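PDB 5NYW: peptidase from Yersinia bercovieri, which is of unknown function but, as an ancestral beta-subunit (Anbu) of the proteasome and HslV family, is probably an Ntn-type peptidase working in a multi-subunit assembly. Local coordinates for residues G40-V45 with G118-E123. Sequence-based numbering, arbitrary orientation.
Sequences GERTLV and GQIKGE
Ile120 runs alongside Arg42, the two side chains pointing the same way from neighbouring antiparallel strands, and its methyls pack against the guanidinium. Ile120 CD1 sits over one face of that group, toward its rim and 3.8 Å from Arg42 NH1, while Ile120 CG2 approaches Arg42 NH2 at 3.6 Å. At the guanidinium's edge, close to its plane, lies the carboxylate of Glu41, gripped side-on: Arg42 NE reaches Glu41 OE1, tilted somewhat out of that plane, at 2.9 Å and Arg42 NH2 reaches Glu41 OE2 at 2.9 Å, both oxygens offering their syn lone pairs. With CG anti to the backbone N (chi1 -167°) and a bend at chi2, Glu41 folds back to bring its OE2 beside Ile120 CG2. Salt bridge and apolar cover fix the rotation of the guanidinium, whose NH1 donates to the carbonyls of Leu74 and Val77. Further along the strand, Leu44 crosses Ile120 at a slant, Leu44 CD1 to Ile120 CG1 at 3.7 Å, and Met80 of helix 80-98 touches both residues.

Thr43 and Gln119 occupy the other face, toward strand 193-199, where Gln119 OE1 bonds to Tyr198 OH. Their backbones form a hydrogen-bonded pair, the Thr43 N to Gln119 O bond nearly straight at 174°. Lys121 N to Glu41 O, at 2.8 Å, carries the pairing one bond past the strand ends. There Ile120 to Glu123 make a type II turn, and Gln119, just before it, donates from NE2 to Glu123 O, while Glu41 and Arg42 face Gln38 in a classic beta bulge. Two inner strands of a five-stranded antiparallel sheet meet here, between helices and a second sheet, as in the layered sandwich of proteasome-type Ntn hydrolases.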
loop_
_atom_site.group_PDB
_atom_site.type_symbol
_atom_site.label_atom_id
_atom_site.label_comp_id
_atom_site.label_asym_id
_atom_site.label_seq_id
_atom_site.Cartn_x
_atom_site.Cartn_y
_atom_site.Cartn_z
ATOM N N GLY L 40 24.602 38.923 26.615
ATOM C CA GLY L 40 25.955 38.929 26.093
ATOM C C GLY L 40 26.229 37.872 25.042
ATOM O O GLY L 40 27.318 37.827 24.466
ATOM N N GLU L 41 25.245 37.024 24.775
ATOM C CA GLU L 41 25.464 35.903 23.869
ATOM C C GLU L 41 24.422 35.686 22.781
ATOM O O GLU L 41 24.764 35.357 21.646
ATOM C CB GLU L 41 25.585 34.619 24.682
ATOM C CG GLU L 41 26.111 33.450 23.872
ATOM C CD GLU L 41 24.995 32.612 23.273
ATOM O OE1 GLU L 41 23.917 32.548 23.899
ATOM O OE2 GLU L 41 25.197 32.009 22.196
ATOM N N ARG L 42 23.152 35.858 23.123
ATOM C CA ARG L 42 22.092 35.538 22.178
ATOM C C ARG L 42 20.773 36.240 22.443
ATOM O O ARG L 42 20.385 36.431 23.590
ATOM C CB ARG L 42 21.933 34.017 22.220
ATOM C CG ARG L 42 20.651 33.367 21.814
ATOM C CD ARG L 42 20.696 31.904 22.321
ATOM N NE ARG L 42 22.023 31.344 22.053
ATOM C CZ ARG L 42 22.268 30.247 21.338
ATOM N NH1 ARG L 42 21.280 29.513 20.842
ATOM N NH2 ARG L 42 23.518 29.872 21.131
ATOM N N THR L 43 20.105 36.643 21.360
ATOM C CA THR L 43 18.765 37.223 21.413
ATOM C C THR L 43 17.892 36.755 20.245
ATOM O O THR L 43 18.158 37.068 19.090
ATOM C CB THR L 43 18.820 38.762 21.437
ATOM O OG1 THR L 43 19.493 39.183 22.629
ATOM C CG2 THR L 43 17.412 39.348 21.452
ATOM N N LEU L 44 16.865 35.981 20.554
ATOM C CA LEU L 44 15.960 35.448 19.544
ATOM C C LEU L 44 14.521 35.909 19.790
ATOM O O LEU L 44 14.026 35.843 20.923
ATOM C CB LEU L 44 16.025 33.930 19.528
ATOM C CG LEU L 44 17.112 33.247 18.702
ATOM C CD1 LEU L 44 18.514 33.621 19.144
ATOM C CD2 LEU L 44 16.907 31.739 18.784
ATOM N N VAL L 45 13.873 36.383 18.728
ATOM C CA VAL L 45 12.489 36.856 18.765
ATOM C C VAL L 45 11.575 35.988 17.912
ATOM O O VAL L 45 11.869 35.724 16.738
ATOM C CB VAL L 45 12.375 38.317 18.270
ATOM C CG1 VAL L 45 10.921 38.776 18.262
ATOM C CG2 VAL L 45 13.213 39.230 19.138
ATOM N N GLY L 118 16.895 37.610 14.914
ATOM C CA GLY L 118 17.807 37.932 15.987
ATOM C C GLY L 118 19.254 37.675 15.671
ATOM O O GLY L 118 19.667 37.654 14.495
ATOM N N GLN L 119 20.025 37.450 16.731
ATOM C CA GLN L 119 21.456 37.250 16.572
ATOM C C GLN L 119 21.955 36.272 17.614
ATOM O O GLN L 119 21.589 36.364 18.790
ATOM C CB GLN L 119 22.196 38.581 16.700
ATOM C CG GLN L 119 23.639 38.537 16.269
ATOM C CD GLN L 119 24.313 39.895 16.371
ATOM O OE1 GLN L 119 23.839 40.777 17.090
ATOM N NE2 GLN L 119 25.407 40.081 15.626
ATOM N N ILE L 120 22.770 35.323 17.161
ATOM C CA ILE L 120 23.539 34.443 18.043
ATOM C C ILE L 120 25.007 34.831 17.897
ATOM O O ILE L 120 25.507 34.926 16.773
ATOM C CB ILE L 120 23.338 32.978 17.679
ATOM C CG1 ILE L 120 21.890 32.566 17.942
ATOM C CG2 ILE L 120 24.285 32.104 18.469
ATOM C CD1 ILE L 120 21.560 31.203 17.420
ATOM N N LYS L 121 25.700 35.050 19.012
ATOM C CA LYS L 121 27.056 35.601 18.933
ATOM C C LYS L 121 27.961 34.776 18.040
ATOM O O LYS L 121 28.002 33.557 18.131
ATOM C CB LYS L 121 27.683 35.770 20.321
ATOM C CG LYS L 121 28.926 36.668 20.286
ATOM C CD LYS L 121 29.489 36.970 21.675
ATOM C CE LYS L 121 30.650 37.969 21.599
ATOM N NZ LYS L 121 31.180 38.368 22.943
ATOM N N GLY L 122 28.679 35.467 17.162
ATOM C CA GLY L 122 29.519 34.818 16.180
ATOM C C GLY L 122 28.938 34.908 14.785
ATOM O O GLY L 122 29.544 34.442 13.818
ATOM N N GLU L 123 27.740 35.465 14.675
ATOM C CA GLU L 123 27.116 35.626 13.367
ATOM C C GLU L 123 26.381 36.975 13.325
ATOM O O GLU L 123 26.164 37.608 14.364
ATOM C CB GLU L 123 26.179 34.451 13.057
ATOM C CG GLU L 123 24.865 34.461 13.816
ATOM C CD GLU L 123 23.926 33.322 13.424
ATOM O OE1 GLU L 123 22.840 33.248 14.035
ATOM O OE2 GLU L 123 24.251 32.524 12.505
#